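Local coordinates for internalin C2 (Listeria monocytogenes serotype 4b str. F2365, PDB 4FHO), which is a leucine-rich-repeat internalin with a helical N-terminal cap, probably serving bacterial adhesion to or invasion of host cells, at residues Asn16-Asp21 and Ala44-Ile49; Ala27-Thr30 and Asn36-Asp39; Thr30-Ser35 and Asp39-Ala44. One frame throughout, in Å; residues are numbered along the deposited sequence.

Contact 1 (Asn16-Asp21 and Ala44-Ile49); sequences NVIFPD and ADLDGI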
# COMPACT_ATOMS: atom_id res chain seq x y z
N ASN A 16 8.50 25.78 -1.28
CA ASN A 16 7.56 25.76 -2.44
C ASN A 16 8.19 25.70 -3.84
O ASN A 16 7.47 25.68 -4.83
CB ASN A 16 6.51 26.89 -2.34
CG ASN A 16 7.08 28.29 -2.53
OD1 ASN A 16 8.29 28.51 -2.56
ND2 ASN A 16 6.19 29.26 -2.64
N VAL A 17 9.53 25.71 -3.91
CA VAL A 17 10.29 25.43 -5.15
C VAL A 17 10.51 23.92 -5.25
O VAL A 17 10.20 23.32 -6.27
CB VAL A 17 11.67 26.13 -5.17
CG1 VAL A 17 12.54 25.64 -6.34
CG2 VAL A 17 11.51 27.64 -5.23
N ILE A 18 11.08 23.35 -4.17
CA ILE A 18 11.35 21.90 -4.05
C ILE A 18 10.04 21.09 -4.16
O ILE A 18 10.00 20.11 -4.88
CB ILE A 18 12.01 21.54 -2.69
CG1 ILE A 18 13.36 22.23 -2.48
CG2 ILE A 18 12.25 20.03 -2.57
CD1 ILE A 18 13.78 22.20 -1.03
N PHE A 19 9.01 21.51 -3.42
CA PHE A 19 7.69 20.86 -3.41
C PHE A 19 6.69 21.80 -4.08
O PHE A 19 6.10 22.66 -3.41
CB PHE A 19 7.26 20.54 -1.99
CG PHE A 19 8.17 19.59 -1.29
CD1 PHE A 19 7.96 18.21 -1.38
CD2 PHE A 19 9.26 20.05 -0.54
CE1 PHE A 19 8.81 17.32 -0.72
CE2 PHE A 19 10.12 19.16 0.10
CZ PHE A 19 9.90 17.79 0.01
N PRO A 20 6.52 21.69 -5.43
CA PRO A 20 5.63 22.64 -6.12
C PRO A 20 4.14 22.54 -5.76
O PRO A 20 3.44 23.53 -5.88
CB PRO A 20 5.89 22.36 -7.61
CG PRO A 20 6.54 21.03 -7.66
CD PRO A 20 7.33 20.93 -6.40
N ASP A 21 3.67 21.38 -5.30
CA ASP A 21 2.29 21.23 -4.83
C ASP A 21 2.10 21.99 -3.50
O ASP A 21 2.73 21.62 -2.52
CB ASP A 21 1.95 19.76 -4.65
CG ASP A 21 0.49 19.52 -4.47
OD1 ASP A 21 -0.02 19.82 -3.37
OD2 ASP A 21 -0.15 19.03 -5.44
N ALA A 44 19.71 18.83 5.33
CA ALA A 44 19.59 18.30 6.71
C ALA A 44 18.16 18.39 7.29
O ALA A 44 17.74 17.46 7.99
CB ALA A 44 20.57 19.00 7.64
N ASP A 45 17.44 19.48 7.00
CA ASP A 45 16.02 19.62 7.41
C ASP A 45 15.16 18.56 6.74
O ASP A 45 14.32 17.93 7.39
CB ASP A 45 15.44 20.99 7.03
CG ASP A 45 16.11 22.13 7.75
OD1 ASP A 45 15.99 22.21 8.99
OD2 ASP A 45 16.73 22.97 7.06
N LEU A 46 15.37 18.37 5.44
CA LEU A 46 14.68 17.33 4.66
C LEU A 46 15.04 15.91 5.15
O LEU A 46 14.16 15.07 5.28
CB LEU A 46 14.97 17.49 3.16
CG LEU A 46 14.51 18.80 2.48
CD1 LEU A 46 14.74 18.74 0.99
CD2 LEU A 46 13.03 19.05 2.75
N ASP A 47 16.33 15.68 5.45
CA ASP A 47 16.78 14.37 5.99
C ASP A 47 16.23 14.03 7.39
O ASP A 47 16.21 12.85 7.76
CB ASP A 47 18.33 14.26 5.96
CG ASP A 47 18.90 14.01 4.55
OD1 ASP A 47 18.19 13.52 3.65
OD2 ASP A 47 20.09 14.29 4.33
N GLY A 48 15.77 15.04 8.15
CA GLY A 48 15.09 14.83 9.44
C GLY A 48 13.59 14.54 9.40
O GLY A 48 13.00 14.33 10.45
N ILE A 49 12.97 14.52 8.21
CA ILE A 49 11.54 14.17 8.08
C ILE A 49 11.40 12.64 8.06
O ILE A 49 11.78 11.99 7.08
CB ILE A 49 10.86 14.78 6.82
CG1 ILE A 49 11.01 16.31 6.83
CG2 ILE A 49 9.37 14.40 6.77
CD1 ILE A 49 10.42 17.01 5.64
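Leu46 meets Ile18 and Phe19 with its two methyl branches, one to each. The contact lies in the core of the N-terminal cap, a small helical domain of the EF-hand-related internalin type that closes one end of the leucine-rich-repeat array. The Ile18 and Leu46 chains meet end on, with Ile18 CD1 4.1 Å from Leu46 CD1. Phe19 and Leu46 instead run antiparallel past one another: Leu46 CD2 lies at the edge of the phenyl ring, in its plane, 3.9 Å from Phe19 CE2. The interaction is purely apolar, and all three residues are buried. The backbones stay well apart, the CA atoms of Ile18 and Leu46 being 10.4 Å from each other, so the gap is bridged by side chains alone. In Leu46, CG stands anti to the carbonyl carbon (chi1 -62°), and the extended second torsion (chi2 -174°) helps place the branched end between its two partners. Further side chains pack around them. Val28 of helix 22-31 touches both Phe19 and Leu46, while Val41 and Tyr67 touch both Ile18 and Leu46; Leu24 adds to the packing on Phe19. Further out, polar bonds hold the ends of the segments. Asp21 N-caps helix 22-31 through weak bonds and also accepts a hydrogen bond from Thr60 N. Asp47 OD1 accepts from Asn69 ND2 and Asp47 O from Asn70 ND2, tying helix 43-47 to the chain that follows. Beyond Leu46 the chain turns, Ile49 N donating to Leu46 O at 3.2 Å.

Contact 2 (Ala27-Thr30 and Asn36-Asp39); sequences AVKT and NVTD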
# COMPACT_ATOMS: atom_id res chain seq x y z
N ALA A 27 2.70 20.59 4.17
CA ALA A 27 3.05 19.46 5.04
C ALA A 27 4.56 19.43 5.38
O ALA A 27 4.91 19.14 6.52
CB ALA A 27 2.59 18.14 4.43
N VAL A 28 5.43 19.76 4.42
CA VAL A 28 6.89 19.85 4.67
C VAL A 28 7.25 21.03 5.58
O VAL A 28 8.15 20.92 6.41
CB VAL A 28 7.71 19.89 3.36
CG1 VAL A 28 9.19 20.11 3.63
CG2 VAL A 28 7.48 18.58 2.59
N LYS A 29 6.55 22.16 5.40
CA LYS A 29 6.66 23.33 6.28
C LYS A 29 6.41 22.95 7.74
O LYS A 29 7.19 23.33 8.62
CB LYS A 29 5.69 24.43 5.81
CG LYS A 29 5.72 25.74 6.61
CD LYS A 29 4.35 26.41 6.65
CE LYS A 29 3.44 25.78 7.69
NZ LYS A 29 2.01 26.16 7.49
N THR A 30 5.34 22.19 7.99
CA THR A 30 5.01 21.72 9.35
C THR A 30 6.04 20.71 9.87
O THR A 30 6.50 20.84 11.00
CB THR A 30 3.59 21.14 9.41
OG1 THR A 30 2.67 22.15 8.98
CG2 THR A 30 3.21 20.67 10.83
N ASN A 36 6.73 29.61 7.06
CA ASN A 36 6.10 29.84 5.74
C ASN A 36 6.65 28.87 4.69
O ASN A 36 7.82 28.47 4.76
CB ASN A 36 6.37 31.30 5.31
CG ASN A 36 5.37 31.82 4.29
OD1 ASN A 36 5.22 31.27 3.19
ND2 ASN A 36 4.68 32.89 4.64
N VAL A 37 5.82 28.51 3.70
CA VAL A 37 6.25 27.69 2.54
C VAL A 37 7.30 28.38 1.64
O VAL A 37 8.02 27.70 0.91
CB VAL A 37 5.08 27.24 1.64
CG1 VAL A 37 4.12 26.33 2.40
CG2 VAL A 37 4.37 28.44 1.04
N THR A 38 7.36 29.72 1.69
CA THR A 38 8.44 30.48 1.05
C THR A 38 9.78 30.42 1.80
O THR A 38 10.78 30.89 1.24
CB THR A 38 8.05 31.97 0.84
OG1 THR A 38 7.66 32.55 2.09
CG2 THR A 38 6.90 32.10 -0.14
N ASP A 39 9.82 29.89 3.03
CA ASP A 39 11.09 29.79 3.79
C ASP A 39 12.01 28.73 3.20
O ASP A 39 11.55 27.73 2.63
CB ASP A 39 10.88 29.44 5.27
CG ASP A 39 10.11 30.50 6.04
OD1 ASP A 39 10.16 31.69 5.68
OD2 ASP A 39 9.44 30.12 7.03
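Asn36 meets Lys29 of helix 22-31 through its backbone: Lys29 CG rests 3.8 Å from Asn36 C, in van der Waals contact with the carbonyl group. This docks the loop before strand 40-41 on helix 22-31, at the surface of the N-terminal cap. The Asn36 side chain forms an Asx turn in which Asn36 OD1 accepts from Thr38 N at 3.0 Å; the N-H points almost straight at the oxygen (179°), the donor standing 23° off the plane of the carbonyl. At Val37 the aliphatic part of Lys29 continues across the chain, bringing Lys29 CD to 3.9 Å from Val37 N and Lys29 CB to 4.2 Å from Val37 CG1. The lysine leaves the helix with CG anti to its own N (chi1 -178°), which directs the chain at this loop, and then bends at the next two torsions. Thr38 follows; besides its N-H, its OG1 donates weakly to Asn36 OD1, so one amide oxygen takes two bonds. Asp39 completes a type I beta turn, its N donating to Asn36 O at 3.0 Å. The carboxylate folds back as well: Asp39 OD2 accepts from Asn36 N at 2.8 Å, and Asn36 N sits well off the plane of the carboxylate. The turn is thus braced at both ends by its own backbone and side chains. Outside it, Val37 bonds through its backbone to Asn16 and Asp39 to Ile15. Because Lys29 NZ is hydrogen-bonded to Asn26 OD1 within its own helix, the lysine meets the turn with its methylenes, and this side-chain contact is van der Waals in kind.

Contact 3 (Thr30-Ser35 and Asp39-Ala44); sequences TATGKS and DAVTQA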
# COMPACT_ATOMS: atom_id res chain seq x y z
N THR A 30 5.34 22.19 7.99
CA THR A 30 5.01 21.72 9.35
C THR A 30 6.04 20.71 9.87
O THR A 30 6.50 20.84 11.00
CB THR A 30 3.59 21.14 9.41
OG1 THR A 30 2.67 22.15 8.98
CG2 THR A 30 3.21 20.67 10.83
N ALA A 31 6.39 19.73 9.04
CA ALA A 31 7.38 18.69 9.40
C ALA A 31 8.79 19.24 9.70
O ALA A 31 9.48 18.68 10.55
CB ALA A 31 7.44 17.61 8.33
N THR A 32 9.18 20.32 9.03
CA THR A 32 10.48 21.00 9.26
C THR A 32 10.44 22.14 10.29
O THR A 32 11.47 22.79 10.55
CB THR A 32 11.07 21.54 7.93
OG1 THR A 32 10.15 22.48 7.34
CG2 THR A 32 11.33 20.41 6.95
N GLY A 33 9.27 22.40 10.88
CA GLY A 33 9.08 23.47 11.86
C GLY A 33 9.18 24.90 11.34
O GLY A 33 9.31 25.81 12.14
N LYS A 34 9.07 25.10 10.03
CA LYS A 34 9.20 26.44 9.44
C LYS A 34 7.91 27.25 9.53
O LYS A 34 6.82 26.69 9.74
CB LYS A 34 9.68 26.35 7.98
CG LYS A 34 11.05 25.69 7.81
CD LYS A 34 12.20 26.55 8.34
CE LYS A 34 13.53 25.82 8.26
NZ LYS A 34 14.68 26.69 8.68
N SER A 35 8.04 28.57 9.39
CA SER A 35 6.90 29.51 9.49
C SER A 35 6.06 29.60 8.22
O SER A 35 4.83 29.65 8.31
CB SER A 35 7.40 30.91 9.86
OG SER A 35 8.06 30.88 11.10
N ASP A 39 9.82 29.89 3.03
CA ASP A 39 11.09 29.79 3.79
C ASP A 39 12.01 28.73 3.20
O ASP A 39 11.55 27.73 2.63
CB ASP A 39 10.88 29.44 5.27
CG ASP A 39 10.11 30.50 6.04
OD1 ASP A 39 10.16 31.69 5.68
OD2 ASP A 39 9.44 30.12 7.03
N ALA A 40 13.31 28.96 3.38
CA ALA A 40 14.37 28.06 2.94
C ALA A 40 14.44 26.83 3.85
O ALA A 40 14.11 26.91 5.05
CB ALA A 40 15.73 28.80 2.91
N VAL A 41 14.84 25.70 3.27
CA VAL A 41 15.26 24.51 4.03
C VAL A 41 16.61 24.02 3.50
O VAL A 41 16.93 24.22 2.32
CB VAL A 41 14.21 23.38 3.99
CG1 VAL A 41 12.99 23.77 4.79
CG2 VAL A 41 13.83 23.04 2.56
N THR A 42 17.41 23.44 4.41
CA THR A 42 18.65 22.74 4.04
C THR A 42 18.29 21.29 3.73
O THR A 42 17.15 20.85 3.99
CB THR A 42 19.69 22.76 5.19
OG1 THR A 42 19.16 22.06 6.33
CG2 THR A 42 20.01 24.20 5.60
N GLN A 43 19.24 20.55 3.16
CA GLN A 43 19.09 19.11 2.97
C GLN A 43 18.98 18.36 4.31
O GLN A 43 18.22 17.39 4.40
CB GLN A 43 20.22 18.52 2.11
CG GLN A 43 20.10 17.03 1.80
CD GLN A 43 18.75 16.65 1.19
OE1 GLN A 43 18.31 17.25 0.21
NE2 GLN A 43 18.10 15.65 1.77
N ALA A 44 19.71 18.83 5.33
CA ALA A 44 19.59 18.30 6.71
C ALA A 44 18.16 18.39 7.29
O ALA A 44 17.74 17.46 7.99
CB ALA A 44 20.57 19.00 7.64
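Lys34 and Thr32, just past helix 22-31, meet Val41 and Ala40 of the short strand 40-41 in a mainly van der Waals surface contact of the cap, joined by one weak hydrogen bond between Ser35 and Asp39. The aliphatic chain of Lys34, bent at its second torsion (chi2 -70°), runs past the strand: its CE lies 3.4 Å from Ala40 O and 4.1 Å from Val41 CG1. Thr32 approaches the same methyl at about a right angle, Thr32 OG1 being 4.0 Å from Val41 CG1; that hydroxyl is engaged with Val28 O in the last turn of helix 22-31. A Schellman motif ends the helix here. Gly33 takes a positive phi (69°), its N donates to Thr30 O at 3.2 Å and Lys34 N probably donates to Lys29 O, turning the chain so that Lys34 and Ser35 come alongside Asp39. Asp39 OD2 then accepts a weak, bent bond from Ser35 N at 3.2 Å (121°), as a second partner beside Asn36 N. Lys34 NZ stays 6.5 Å from Asp39 OD2, too far for a salt bridge. Ile15 packs against Thr32, Lys34 and Val41, while strand 40-41 pairs antiparallel with strand 13-14.

How the contacts relate
All three contacts belong to the N-terminal cap, with centres 6 to 8 Å apart and some 23 to 27 Å from the centre of the chain. Contact 1 is buried; contacts 2 and 3 lie at the surface and share Thr30 and Asp39, while Ala44 is common to contacts 1 and 3. Helix 22-31 joins them: Val28 CG2 packs 3.6 Å from Phe19 CZ of contact 1, while Lys29 O, in contact 2, probably accepts from Lys34 N of contact 3 at 2.9 Å. Val41 CG2 reaches back from contact 3 to Ile18 CD1 at 3.7 Å. Ala27 and Val28 touch Leu52 on the first strand of the repeat sheet.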